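O-methyltransferase (Bacillus halodurans, PDB 2GPY) is a putative O-methyltransferase that probably transfers a methyl group from S-adenosylmethionine to a hydroxyl of a substrate not yet identified. Local coordinates at residues A18-I23 and K99-E104; S45-L50 and I70-A75; D113-G118 and R140-M145; G153-S158 and I208-K213. All blocks are in the same frame, centred on the assembly; numbering follows the deposited sequence.

How the contacts relate
Contacts 1, 2 and 4 follow one another by touch. Contact 1 packs on contact 2, with Leu101 CD1 3.5 Å from Ile70 CG2, and contact 2 packs on contact 4, with Leu46 CD1 3.6 Å from Leu157 CD1. Contact 3 joins at the far side through Phe143 CE2, 3.6 Å from Ile156 CD1 of contact 4; its centre lies about 29 Å from that of contact 1. Contacts 2 and 4 also reach the second subunit, where His48 of one chain bonds to Ile210 of the other. Separate zinc ions are bound by Asp144 in contact 3 and His48 in contact 2. The helices joined by contact 1 carry another zinc site.

Contact 1 (A18-I23 and K99-E104)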
loop_
_atom_site.group_PDB
_atom_site.type_symbol
_atom_site.label_atom_id
_atom_site.label_comp_id
_atom_site.label_asym_id
_atom_site.label_seq_id
_atom_site.Cartn_x
_atom_site.Cartn_y
_atom_site.Cartn_z
ATOM N N ALA B 18 17.805 7.174 11.647
ATOM C CA ALA B 18 18.615 8.321 11.202
ATOM C C ALA B 18 18.801 8.366 9.681
ATOM O O ALA B 18 18.951 7.332 9.014
ATOM C CB ALA B 18 19.973 8.339 11.903
ATOM N N ARG B 19 18.757 9.576 9.137
ATOM C CA ARG B 19 18.986 9.772 7.716
ATOM C C ARG B 19 20.476 10.114 7.546
ATOM O O ARG B 19 21.170 10.364 8.529
ATOM C CB ARG B 19 18.076 10.888 7.170
ATOM C CG ARG B 19 16.589 10.508 6.863
ATOM C CD ARG B 19 15.728 10.376 8.116
ATOM N NE ARG B 19 15.634 11.631 8.867
ATOM C CZ ARG B 19 15.630 11.728 10.196
ATOM N NH1 ARG B 19 15.725 10.640 10.957
ATOM N NH2 ARG B 19 15.550 12.923 10.770
ATOM N N ASP B 20 20.968 10.082 6.314
ATOM C CA ASP B 20 22.287 10.640 5.987
ATOM C C ASP B 20 22.355 12.074 6.525
ATOM O O ASP B 20 21.364 12.812 6.455
ATOM C CB ASP B 20 22.494 10.582 4.461
ATOM C CG ASP B 20 23.620 11.504 3.949
ATOM O OD1 ASP B 20 24.610 11.785 4.666
ATOM O OD2 ASP B 20 23.509 11.944 2.786
ATOM N N GLN B 21 23.502 12.473 7.077
ATOM C CA GLN B 21 23.613 13.823 7.655
ATOM C C GLN B 21 23.122 14.914 6.673
ATOM O O GLN B 21 22.538 15.944 7.085
ATOM C CB GLN B 21 25.043 14.095 8.184
ATOM C CG GLN B 21 26.025 14.735 7.189
ATOM C CD GLN B 21 27.471 14.912 7.725
ATOM O OE1 GLN B 21 27.693 15.596 8.725
ATOM N NE2 GLN B 21 28.455 14.325 7.024
ATOM N N TYR B 22 23.351 14.695 5.380
ATOM C CA TYR B 22 22.991 15.715 4.365
ATOM C C TYR B 22 21.481 15.898 4.281
ATOM O O TYR B 22 21.005 17.023 4.107
ATOM C CB TYR B 22 23.530 15.355 2.984
ATOM C CG TYR B 22 23.454 16.486 1.961
ATOM C CD1 TYR B 22 24.499 17.410 1.834
ATOM C CD2 TYR B 22 22.355 16.612 1.105
ATOM C CE1 TYR B 22 24.450 18.449 0.889
ATOM C CE2 TYR B 22 22.300 17.625 0.143
ATOM C CZ TYR B 22 23.347 18.550 0.057
ATOM O OH TYR B 22 23.334 19.561 -0.864
ATOM N N ILE B 23 20.762 14.774 4.359
ATOM C CA ILE B 23 19.284 14.708 4.404
ATOM C C ILE B 23 18.759 15.373 5.678
ATOM O O ILE B 23 17.836 16.177 5.616
ATOM C CB ILE B 23 18.828 13.247 4.331
ATOM C CG1 ILE B 23 19.505 12.547 3.140
ATOM C CG2 ILE B 23 17.271 13.105 4.253
ATOM C CD1 ILE B 23 18.845 12.794 1.844
ATOM N N LYS B 99 22.402 16.879 -7.256
ATOM C CA LYS B 99 23.789 16.737 -7.661
ATOM C C LYS B 99 24.677 16.335 -6.488
ATOM O O LYS B 99 25.555 15.475 -6.638
ATOM C CB LYS B 99 24.313 18.040 -8.277
ATOM C CG LYS B 99 23.892 18.259 -9.730
ATOM C CD LYS B 99 24.356 19.632 -10.267
ATOM C CE LYS B 99 25.779 19.578 -10.789
ATOM N NZ LYS B 99 26.153 20.799 -11.596
ATOM N N ALA B 100 24.452 16.954 -5.325
ATOM C CA ALA B 100 25.234 16.658 -4.117
ATOM C C ALA B 100 25.297 15.164 -3.817
ATOM O O ALA B 100 26.333 14.657 -3.362
ATOM C CB ALA B 100 24.639 17.377 -2.929
ATOM N N LEU B 101 24.165 14.487 -4.040
ATOM C CA LEU B 101 23.998 13.100 -3.693
ATOM C C LEU B 101 24.241 12.162 -4.862
ATOM O O LEU B 101 24.020 10.973 -4.732
ATOM C CB LEU B 101 22.624 12.860 -3.043
ATOM C CG LEU B 101 22.483 13.694 -1.760
ATOM C CD1 LEU B 101 21.047 13.775 -1.314
ATOM C CD2 LEU B 101 23.425 13.116 -0.616
ATOM N N GLY B 102 24.684 12.685 -5.993
ATOM C CA GLY B 102 25.029 11.834 -7.141
ATOM C C GLY B 102 23.792 11.218 -7.790
ATOM O O GLY B 102 23.882 10.164 -8.395
ATOM N N LEU B 103 22.655 11.899 -7.698
ATOM C CA LEU B 103 21.367 11.320 -8.139
ATOM C C LEU B 103 20.822 11.839 -9.488
ATOM O O LEU B 103 19.692 11.513 -9.889
ATOM C CB LEU B 103 20.311 11.483 -7.035
ATOM C CG LEU B 103 20.552 10.664 -5.750
ATOM C CD1 LEU B 103 19.547 11.087 -4.607
ATOM C CD2 LEU B 103 20.400 9.187 -6.047
ATOM N N GLU B 104 21.614 12.618 -10.209
ATOM C CA GLU B 104 21.104 13.263 -11.419
ATOM C C GLU B 104 20.652 12.282 -12.513
ATOM O O GLU B 104 19.789 12.617 -13.348
ATOM C CB GLU B 104 22.143 14.230 -11.995
ATOM C CG GLU B 104 21.553 15.616 -12.200
ATOM C CD GLU B 104 22.536 16.608 -12.792
ATOM O OE1 GLU B 104 23.728 16.247 -12.981
ATOM O OE2 GLU B 104 22.113 17.746 -13.071
#
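The CA atoms that come nearest across the contact, those of Tyr22 and Leu101, are still 8.5 Å apart, so the segments meet through side chains and no hydrogen bond crosses. In 18-23 a loop enters helix 21-32 at Asp20, the N-cap residue, whose OD1 takes a weak but nearly straight capping bond from Tyr22 N at 3.3 Å. In 99-104 helix 88-100 comes to its end. Leu101 is the first residue to leave helical angles, and Gly102, with phi at 71°, is the C-prime residue of a Schellman motif in which Leu103 N reaches back to Val98 O and Gly102 N to Lys99 O. The start of one helix thus faces the end of another. With CG anti to the backbone N (chi1 -168°), Tyr22 reaches over to Ala100, whose CB meets the phenol end of the ring obliquely, 3.3 Å from Tyr22 OH. Both Leu101 methyls border the ring, each 4.0 Å from Tyr22 CD2; CD1 also meets Ile23 CD1, and CD2 passes the carboxylate, 3.6 Å from Asp20 OD2. Ile70 of helix 67-75 backs both Ile23 and Leu101, and the ring of His97 meets that of Tyr22 steeply. This is surface packing between two helices of a Rossmann-like methyltransferase domain, the same two that supply Glu29, Glu93 and His97 to a zinc site.

Contact 2 (S45-L50 and I70-A75)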
loop_
_atom_site.group_PDB
_atom_site.type_symbol
_atom_site.label_atom_id
_atom_site.label_comp_id
_atom_site.label_asym_id
_atom_site.label_seq_id
_atom_site.Cartn_x
_atom_site.Cartn_y
_atom_site.Cartn_z
ATOM N N SER B 45 6.561 6.254 6.240
ATOM C CA SER B 45 5.456 5.379 5.821
ATOM C C SER B 45 5.279 5.352 4.330
ATOM O O SER B 45 5.117 4.264 3.747
ATOM C CB SER B 45 4.152 5.778 6.514
ATOM O OG SER B 45 4.226 5.349 7.849
ATOM N N LEU B 46 5.329 6.520 3.696
ATOM C CA LEU B 46 5.214 6.585 2.247
ATOM C C LEU B 46 6.310 5.790 1.561
ATOM O O LEU B 46 6.047 5.073 0.596
ATOM C CB LEU B 46 5.228 8.028 1.721
ATOM C CG LEU B 46 4.840 8.142 0.243
ATOM C CD1 LEU B 46 3.353 7.750 0.096
ATOM C CD2 LEU B 46 5.104 9.501 -0.341
ATOM N N LEU B 47 7.545 5.946 2.022
ATOM C CA LEU B 47 8.656 5.256 1.362
ATOM C C LEU B 47 8.473 3.741 1.493
ATOM O O LEU B 47 8.747 2.956 0.563
ATOM C CB LEU B 47 9.969 5.679 2.024
ATOM C CG LEU B 47 10.327 7.149 1.761
ATOM C CD1 LEU B 47 11.565 7.427 2.584
ATOM C CD2 LEU B 47 10.584 7.404 0.248
ATOM N N HIS B 48 8.007 3.308 2.652
ATOM C CA HIS B 48 7.781 1.860 2.848
ATOM C C HIS B 48 6.678 1.321 1.915
ATOM O O HIS B 48 6.792 0.210 1.342
ATOM C CB HIS B 48 7.452 1.567 4.300
ATOM C CG HIS B 48 7.731 0.144 4.696
ATOM N ND1 HIS B 48 9.008 -0.344 4.808
ATOM C CD2 HIS B 48 6.905 -0.893 4.966
ATOM C CE1 HIS B 48 8.965 -1.624 5.144
ATOM N NE2 HIS B 48 7.700 -1.978 5.257
ATOM N N LEU B 49 5.600 2.080 1.778
ATOM C CA LEU B 49 4.509 1.692 0.875
ATOM C C LEU B 49 5.002 1.669 -0.578
ATOM O O LEU B 49 4.651 0.776 -1.358
ATOM C CB LEU B 49 3.333 2.645 1.022
ATOM C CG LEU B 49 2.604 2.649 2.384
ATOM C CD1 LEU B 49 1.669 3.851 2.412
ATOM C CD2 LEU B 49 1.865 1.367 2.667
ATOM N N LEU B 50 5.832 2.634 -0.941
ATOM C CA LEU B 50 6.441 2.618 -2.269
ATOM C C LEU B 50 7.298 1.374 -2.483
ATOM O O LEU B 50 7.229 0.765 -3.547
ATOM C CB LEU B 50 7.265 3.886 -2.525
ATOM C CG LEU B 50 6.503 5.195 -2.724
ATOM C CD1 LEU B 50 7.450 6.393 -2.579
ATOM C CD2 LEU B 50 5.792 5.236 -4.075
ATOM N N ILE B 70 14.503 13.047 -3.677
ATOM C CA ILE B 70 15.722 12.414 -3.172
ATOM C C ILE B 70 15.454 11.181 -2.325
ATOM O O ILE B 70 16.051 10.128 -2.570
ATOM C CB ILE B 70 16.637 13.430 -2.435
ATOM C CG1 ILE B 70 17.295 14.342 -3.489
ATOM C CG2 ILE B 70 17.693 12.717 -1.599
ATOM C CD1 ILE B 70 17.939 15.618 -2.912
ATOM N N ARG B 71 14.575 11.305 -1.332
ATOM C CA ARG B 71 14.311 10.187 -0.449
ATOM C C ARG B 71 13.639 9.017 -1.161
ATOM O O ARG B 71 13.946 7.844 -0.870
ATOM C CB ARG B 71 13.509 10.675 0.747
ATOM C CG ARG B 71 14.439 11.527 1.601
ATOM C CD ARG B 71 14.199 11.399 3.044
ATOM N NE ARG B 71 14.376 10.035 3.531
ATOM C CZ ARG B 71 13.836 9.607 4.658
ATOM N NH1 ARG B 71 13.130 10.449 5.381
ATOM N NH2 ARG B 71 13.996 8.334 5.065
HETATM N N MSE B 72 12.763 9.315 -2.126
HETATM C CA MSE B 72 12.207 8.236 -2.966
HETATM C C MSE B 72 13.263 7.548 -3.837
HETATM O O MSE B 72 13.279 6.288 -3.934
HETATM C CB MSE B 72 11.061 8.746 -3.872
HETATM C CG MSE B 72 9.859 9.181 -3.053
HETATM SE SE MSE B 72 8.302 9.673 -4.196
HETATM C CE MSE B 72 9.020 11.299 -5.072
ATOM N N ALA B 73 14.137 8.346 -4.468
ATOM C CA ALA B 73 15.208 7.766 -5.280
ATOM C C ALA B 73 16.116 6.879 -4.422
ATOM O O ALA B 73 16.533 5.812 -4.860
ATOM C CB ALA B 73 16.041 8.866 -5.989
ATOM N N GLN B 74 16.429 7.328 -3.207
ATOM C CA GLN B 74 17.279 6.533 -2.319
ATOM C C GLN B 74 16.583 5.244 -1.884
ATOM O O GLN B 74 17.243 4.201 -1.753
ATOM C CB GLN B 74 17.687 7.340 -1.094
ATOM C CG GLN B 74 18.684 8.434 -1.397
ATOM C CD GLN B 74 19.088 9.168 -0.132
ATOM O OE1 GLN B 74 20.264 9.431 0.084
ATOM N NE2 GLN B 74 18.113 9.490 0.715
ATOM N N ALA B 75 15.269 5.299 -1.670
ATOM C CA ALA B 75 14.535 4.112 -1.195
ATOM C C ALA B 75 14.316 3.094 -2.301
ATOM O O ALA B 75 14.125 1.905 -2.028
ATOM C CB ALA B 75 13.187 4.515 -0.594
#
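Leu47 packs on Met72 and its neighbours in the helical layer of the Rossmann-like methyltransferase fold, where helix 40-53, leading into the first strand of the parallel part of the sheet, lies beside helix 67-75, which follows that strand. The local axes approach to 10.0 Å and cross at -39°, both running in the same general direction, and the CA atoms of Leu47 and Met72 are 6.3 Å apart. Leu47 carries most of the contact. Its CG stands beside the backbone N (chi1 -68°), which carries the fork to helix 67-75, where the two methyls part. CD2 settles against backbone, 3.6 Å from Arg71 O and 3.7 Å from Met72 CA, with the CB of Ala75 close by. CD1 lies over one face of the Arg71 guanidinium, displaced toward its rim and 3.6 Å from Arg71 NH2; that same NH2 forms a salt bridge with Glu44, and NH1 bonds to the hydroxyl of Tyr67, which together help to fix the plane on which the methyl rests. An alanine here is likely to leave that guanidinium face without its apolar cover and a gap above the turn from Arg71 to Ala75. One residue on from Leu47, His48 turns away from this helix to bind zinc through ND1, and its NE2 bonds to Ile210 O of the second subunit. Toward the sheet, Met72, a selenomethionine, bends at its last torsion, and Leu50 CD1 rests at once 3.7 Å from Met72 CG and 3.8 Å from Met72 SE.

Contact 3 (D113-G118 and R140-M145); sequences DALQLG and RRFFDM. With ZN (zinc ion), chain J.
Leu115 works against two flat groups of helix 139-146. Leu115 CG lies over one face of the Arg141 guanidinium, with CD2 3.6 Å from Arg141 NH1; the Phe142 ring is met obliquely, Leu115 CD1 coming to a tight 3.4 Å from Phe142 CD1 and Ala114 CB to 3.8 Å from Phe142 CE1. On the helix side turned from the loop, the Phe143 ring has Asp144 OD1 in its plane at the edge. Both Leu115 torsions are unusual (chi1 -113°, chi2 29°), perhaps a sign of strain in fitting between its partners. With only a methyl at Leu115, as in an alanine, the guanidinium face would probably lose its cover and a gap open between Phe142 and Met145. Met145, a selenomethionine, closes the other end: its SE is 3.5 Å from Ala114 O, and its CE lies 3.6 Å from Leu115 O. The loop is shaped by an Asx turn, Asp113 OD1 accepting from Leu115 N at 2.9 Å. Asp144 takes no part in this packing; its OD1 binds zinc at 2.1 Å, together with a water and His194. Ala114 and Phe142 also touch Ile61 of the neighbouring strand 57-61. The contact joins the loop after strand 107-111 to the helix after strand 127-133; both connections leave the C-terminal ends of parallel strands, the end of the sheet where Rossmann-like methyltransferases typically bind their cofactor.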
loop_
_atom_site.group_PDB
_atom_site.type_symbol
_atom_site.label_atom_id
_atom_site.label_comp_id
_atom_site.label_asym_id
_atom_site.label_seq_id
_atom_site.Cartn_x
_atom_site.Cartn_y
_atom_site.Cartn_z
ATOM N N ASP B 113 5.686 25.575 -14.904
ATOM C CA ASP B 113 4.346 25.432 -14.367
ATOM C C ASP B 113 3.763 24.110 -14.869
ATOM O O ASP B 113 3.572 23.939 -16.081
ATOM C CB ASP B 113 3.498 26.603 -14.878
ATOM C CG ASP B 113 2.098 26.634 -14.274
ATOM O OD1 ASP B 113 1.469 25.572 -14.101
ATOM O OD2 ASP B 113 1.623 27.757 -14.002
ATOM N N ALA B 114 3.460 23.185 -13.959
ATOM C CA ALA B 114 2.948 21.862 -14.350
ATOM C C ALA B 114 1.702 21.912 -15.223
ATOM O O ALA B 114 1.501 21.040 -16.060
ATOM C CB ALA B 114 2.704 20.985 -13.115
ATOM N N LEU B 115 0.870 22.930 -15.023
ATOM C CA LEU B 115 -0.387 23.053 -15.769
ATOM C C LEU B 115 -0.123 23.486 -17.202
ATOM O O LEU B 115 -0.989 23.383 -18.056
ATOM C CB LEU B 115 -1.323 24.025 -15.065
ATOM C CG LEU B 115 -2.613 23.465 -14.446
ATOM C CD1 LEU B 115 -2.529 22.008 -13.978
ATOM C CD2 LEU B 115 -3.080 24.380 -13.333
ATOM N N GLN B 116 1.100 23.945 -17.456
ATOM C CA GLN B 116 1.527 24.333 -18.788
ATOM C C GLN B 116 2.432 23.281 -19.440
ATOM O O GLN B 116 2.812 23.427 -20.613
ATOM C CB GLN B 116 2.217 25.699 -18.729
ATOM C CG GLN B 116 1.291 26.785 -18.177
ATOM C CD GLN B 116 1.789 28.182 -18.438
ATOM O OE1 GLN B 116 1.218 28.895 -19.253
ATOM N NE2 GLN B 116 2.876 28.582 -17.760
ATOM N N LEU B 117 2.753 22.227 -18.687
ATOM C CA LEU B 117 3.717 21.201 -19.115
ATOM C C LEU B 117 3.099 19.863 -19.509
ATOM O O LEU B 117 3.822 18.894 -19.748
ATOM C CB LEU B 117 4.769 20.950 -18.023
ATOM C CG LEU B 117 5.878 21.985 -17.797
ATOM C CD1 LEU B 117 6.889 21.442 -16.821
ATOM C CD2 LEU B 117 6.561 22.416 -19.089
ATOM N N GLY B 118 1.770 19.813 -19.586
ATOM C CA GLY B 118 1.052 18.584 -19.928
ATOM C C GLY B 118 1.508 17.936 -21.229
ATOM O O GLY B 118 1.780 16.730 -21.269
ATOM N N ARG B 140 -6.539 19.869 -7.602
ATOM C CA ARG B 140 -7.540 19.203 -8.449
ATOM C C ARG B 140 -7.174 19.254 -9.933
ATOM O O ARG B 140 -7.376 18.274 -10.656
ATOM C CB ARG B 140 -8.879 19.891 -8.317
ATOM C CG ARG B 140 -9.662 19.558 -7.110
ATOM C CD ARG B 140 -11.080 19.288 -7.586
ATOM N NE ARG B 140 -12.100 19.926 -6.766
ATOM C CZ ARG B 140 -13.396 19.646 -6.837
ATOM N NH1 ARG B 140 -13.839 18.719 -7.680
ATOM N NH2 ARG B 140 -14.249 20.287 -6.055
ATOM N N ARG B 141 -6.680 20.407 -10.387
ATOM C CA ARG B 141 -6.264 20.558 -11.781
ATOM C C ARG B 141 -5.085 19.639 -12.070
ATOM O O ARG B 141 -5.042 19.020 -13.131
ATOM C CB ARG B 141 -5.910 22.016 -12.127
ATOM C CG ARG B 141 -7.108 22.952 -12.105
ATOM C CD ARG B 141 -6.725 24.277 -12.711
ATOM N NE ARG B 141 -7.119 24.341 -14.117
ATOM C CZ ARG B 141 -6.727 25.291 -14.963
ATOM N NH1 ARG B 141 -5.897 26.255 -14.562
ATOM N NH2 ARG B 141 -7.156 25.272 -16.220
ATOM N N PHE B 142 -4.154 19.516 -11.112
ATOM C CA PHE B 142 -3.028 18.599 -11.275
ATOM C C PHE B 142 -3.486 17.149 -11.378
ATOM O O PHE B 142 -2.961 16.368 -12.196
ATOM C CB PHE B 142 -2.037 18.690 -10.107
ATOM C CG PHE B 142 -1.293 19.987 -10.035
ATOM C CD1 PHE B 142 -1.069 20.748 -11.181
ATOM C CD2 PHE B 142 -0.798 20.435 -8.813
ATOM C CE1 PHE B 142 -0.362 21.949 -11.109
ATOM C CE2 PHE B 142 -0.100 21.661 -8.733
ATOM C CZ PHE B 142 0.118 22.398 -9.877
ATOM N N PHE B 143 -4.438 16.787 -10.521
ATOM C CA PHE B 143 -5.018 15.448 -10.559
ATOM C C PHE B 143 -5.610 15.158 -11.948
ATOM O O PHE B 143 -5.267 14.156 -12.565
ATOM C CB PHE B 143 -6.079 15.250 -9.466
ATOM C CG PHE B 143 -6.585 13.816 -9.358
ATOM C CD1 PHE B 143 -7.553 13.320 -10.224
ATOM C CD2 PHE B 143 -6.065 12.967 -8.410
ATOM C CE1 PHE B 143 -8.000 11.986 -10.122
ATOM C CE2 PHE B 143 -6.494 11.637 -8.299
ATOM C CZ PHE B 143 -7.488 11.154 -9.147
ATOM N N ASP B 144 -6.480 16.040 -12.434
ATOM C CA ASP B 144 -7.166 15.803 -13.715
ATOM C C ASP B 144 -6.186 15.713 -14.890
ATOM O O ASP B 144 -6.360 14.897 -15.803
ATOM C CB ASP B 144 -8.205 16.902 -13.962
ATOM C CG ASP B 144 -9.499 16.663 -13.183
ATOM O OD1 ASP B 144 -9.623 15.593 -12.554
ATOM O OD2 ASP B 144 -10.393 17.526 -13.188
HETATM N N MSE B 145 -5.174 16.568 -14.853
HETATM C CA MSE B 145 -4.203 16.711 -15.936
HETATM C C MSE B 145 -3.219 15.551 -16.037
HETATM O O MSE B 145 -2.867 15.132 -17.142
HETATM C CB MSE B 145 -3.408 18.013 -15.782
HETATM C CG MSE B 145 -2.281 18.135 -16.783
HETATM SE SE MSE B 145 -1.696 19.961 -17.097
HETATM C CE MSE B 145 -3.389 20.705 -17.761
HETATM ZN ZN ZN J . -11.460 14.650 -12.381
HETATM O O HOH W 1 -12.314 15.951 -10.995
#

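Contact 4 (G153-S158 and I208-K213); sequences GGLILS and IAISIK
Leu157 and Ile210 lie side by side because each sets its gamma branch beside the backbone N, chi1 -53° for CG of the leucine and -58° for CG1 of the isoleucine, which leaves Leu157 CD2 3.8 Å from Ile210 CG1. Leu155 and Ile212 repeat the pattern two residues along each strand, with Leu155 CD2 3.8 Å from Ile212 CG1. These four make one apolar face, to which Leu46 and Leu50 of helix 40-53 and Met52 of the second subunit add cover. Leu157 with Ile210 and Leu155 with Ile212 are the antiparallel non-hydrogen-bonded pairs. Between and beyond them the hydrogen-bonded pairs Ile156 with Ser211 and Ser158 with Ala209 hold the strands by two bonds each, such as Ser211 N to Ile156 O at 2.8 Å; the donors lie in the carbonyl planes. Where the chain turns a corner at Gly153, its N reaches Lys213 O at 2.8 Å, tilted well out of that plane. On the face of Ser158 and Ser211, a water gives a bond to Ile156 O at 2.9 Å and bonds with Ser158 OG at 2.7 Å and with Ser211 OG at 2.8 Å. Tyr139 and Thr199 are further partners of these two hydroxyls. Strand 154-159 runs parallel to 127-133 on its other side, and 208-213 runs against it: the reversed strand near the sheet's edge is characteristic of class I methyltransferases, with their 3-2-1-4-5-7-6 order.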
loop_
_atom_site.group_PDB
_atom_site.type_symbol
_atom_site.label_atom_id
_atom_site.label_comp_id
_atom_site.label_asym_id
_atom_site.label_seq_id
_atom_site.Cartn_x
_atom_site.Cartn_y
_atom_site.Cartn_z
ATOM N N GLY B 153 -3.554 0.298 -12.663
ATOM C CA GLY B 153 -2.932 -0.371 -11.531
ATOM C C GLY B 153 -1.914 0.493 -10.811
ATOM O O GLY B 153 -1.435 0.134 -9.723
ATOM N N GLY B 154 -1.584 1.635 -11.410
ATOM C CA GLY B 154 -0.657 2.581 -10.819
ATOM C C GLY B 154 -1.319 3.374 -9.720
ATOM O O GLY B 154 -2.490 3.201 -9.450
ATOM N N LEU B 155 -0.561 4.263 -9.100
ATOM C CA LEU B 155 -0.996 4.954 -7.894
ATOM C C LEU B 155 -0.920 6.450 -8.061
ATOM O O LEU B 155 0.061 6.977 -8.570
ATOM C CB LEU B 155 -0.071 4.615 -6.720
ATOM C CG LEU B 155 0.105 3.114 -6.471
ATOM C CD1 LEU B 155 1.139 2.824 -5.358
ATOM C CD2 LEU B 155 -1.250 2.449 -6.155
ATOM N N ILE B 156 -1.920 7.127 -7.537
ATOM C CA ILE B 156 -1.807 8.545 -7.264
ATOM C C ILE B 156 -1.792 8.705 -5.746
ATOM O O ILE B 156 -2.711 8.260 -5.047
ATOM C CB ILE B 156 -2.942 9.362 -7.915
ATOM C CG1 ILE B 156 -2.898 9.137 -9.430
ATOM C CG2 ILE B 156 -2.716 10.879 -7.611
ATOM C CD1 ILE B 156 -4.027 9.726 -10.171
ATOM N N LEU B 157 -0.720 9.307 -5.245
ATOM C CA LEU B 157 -0.559 9.519 -3.806
ATOM C C LEU B 157 -0.757 10.999 -3.518
ATOM O O LEU B 157 -0.107 11.858 -4.152
ATOM C CB LEU B 157 0.848 9.096 -3.367
ATOM C CG LEU B 157 1.262 7.689 -3.768
ATOM C CD1 LEU B 157 2.763 7.510 -3.463
ATOM C CD2 LEU B 157 0.403 6.673 -3.064
ATOM N N SER B 158 -1.668 11.317 -2.600
ATOM C CA SER B 158 -1.895 12.722 -2.241
ATOM C C SER B 158 -1.484 12.963 -0.782
ATOM O O SER B 158 -2.040 12.344 0.120
ATOM C CB SER B 158 -3.363 13.093 -2.402
ATOM O OG SER B 158 -3.872 12.837 -3.704
ATOM N N ILE B 208 -2.492 10.522 3.951
ATOM C CA ILE B 208 -2.067 10.223 2.599
ATOM C C ILE B 208 -3.201 9.485 1.918
ATOM O O ILE B 208 -3.633 8.436 2.409
ATOM C CB ILE B 208 -0.830 9.341 2.571
ATOM C CG1 ILE B 208 0.335 9.987 3.365
ATOM C CG2 ILE B 208 -0.411 9.084 1.089
ATOM C CD1 ILE B 208 1.529 9.045 3.516
ATOM N N ALA B 209 -3.709 10.036 0.817
ATOM C CA ALA B 209 -4.699 9.292 0.035
ATOM C C ALA B 209 -3.947 8.462 -0.981
ATOM O O ALA B 209 -2.979 8.945 -1.601
ATOM C CB ALA B 209 -5.632 10.232 -0.659
ATOM N N ILE B 210 -4.344 7.207 -1.114
ATOM C CA ILE B 210 -3.745 6.307 -2.106
ATOM C C ILE B 210 -4.848 5.917 -3.061
ATOM O O ILE B 210 -5.782 5.195 -2.698
ATOM C CB ILE B 210 -3.155 5.068 -1.452
ATOM C CG1 ILE B 210 -2.096 5.500 -0.426
ATOM C CG2 ILE B 210 -2.505 4.171 -2.491
ATOM C CD1 ILE B 210 -2.239 4.728 0.805
ATOM N N SER B 211 -4.766 6.453 -4.269
ATOM C CA SER B 211 -5.759 6.169 -5.296
ATOM C C SER B 211 -5.169 5.163 -6.257
ATOM O O SER B 211 -4.140 5.424 -6.878
ATOM C CB SER B 211 -6.123 7.465 -6.051
ATOM O OG SER B 211 -6.532 8.471 -5.140
ATOM N N ILE B 212 -5.797 3.998 -6.374
ATOM C CA ILE B 212 -5.297 2.982 -7.271
ATOM C C ILE B 212 -6.098 2.996 -8.579
ATOM O O ILE B 212 -7.313 2.811 -8.582
ATOM C CB ILE B 212 -5.388 1.565 -6.639
ATOM C CG1 ILE B 212 -4.806 1.586 -5.205
ATOM C CG2 ILE B 212 -4.668 0.535 -7.526
ATOM C CD1 ILE B 212 -4.823 0.170 -4.534
ATOM N N LYS B 213 -5.388 3.179 -9.680
ATOM C CA LYS B 213 -6.039 3.366 -10.972
ATOM C C LYS B 213 -6.638 2.062 -11.457
ATOM O O LYS B 213 -5.958 1.028 -11.529
ATOM C CB LYS B 213 -5.066 3.949 -11.997
ATOM C CG LYS B 213 -5.765 4.368 -13.295
ATOM C CD LYS B 213 -4.895 5.268 -14.119
ATOM C CE LYS B 213 -5.729 5.923 -15.214
ATOM N NZ LYS B 213 -4.856 6.756 -16.083
HETATM O O HOH W 2 -4.593 10.265 -4.163
#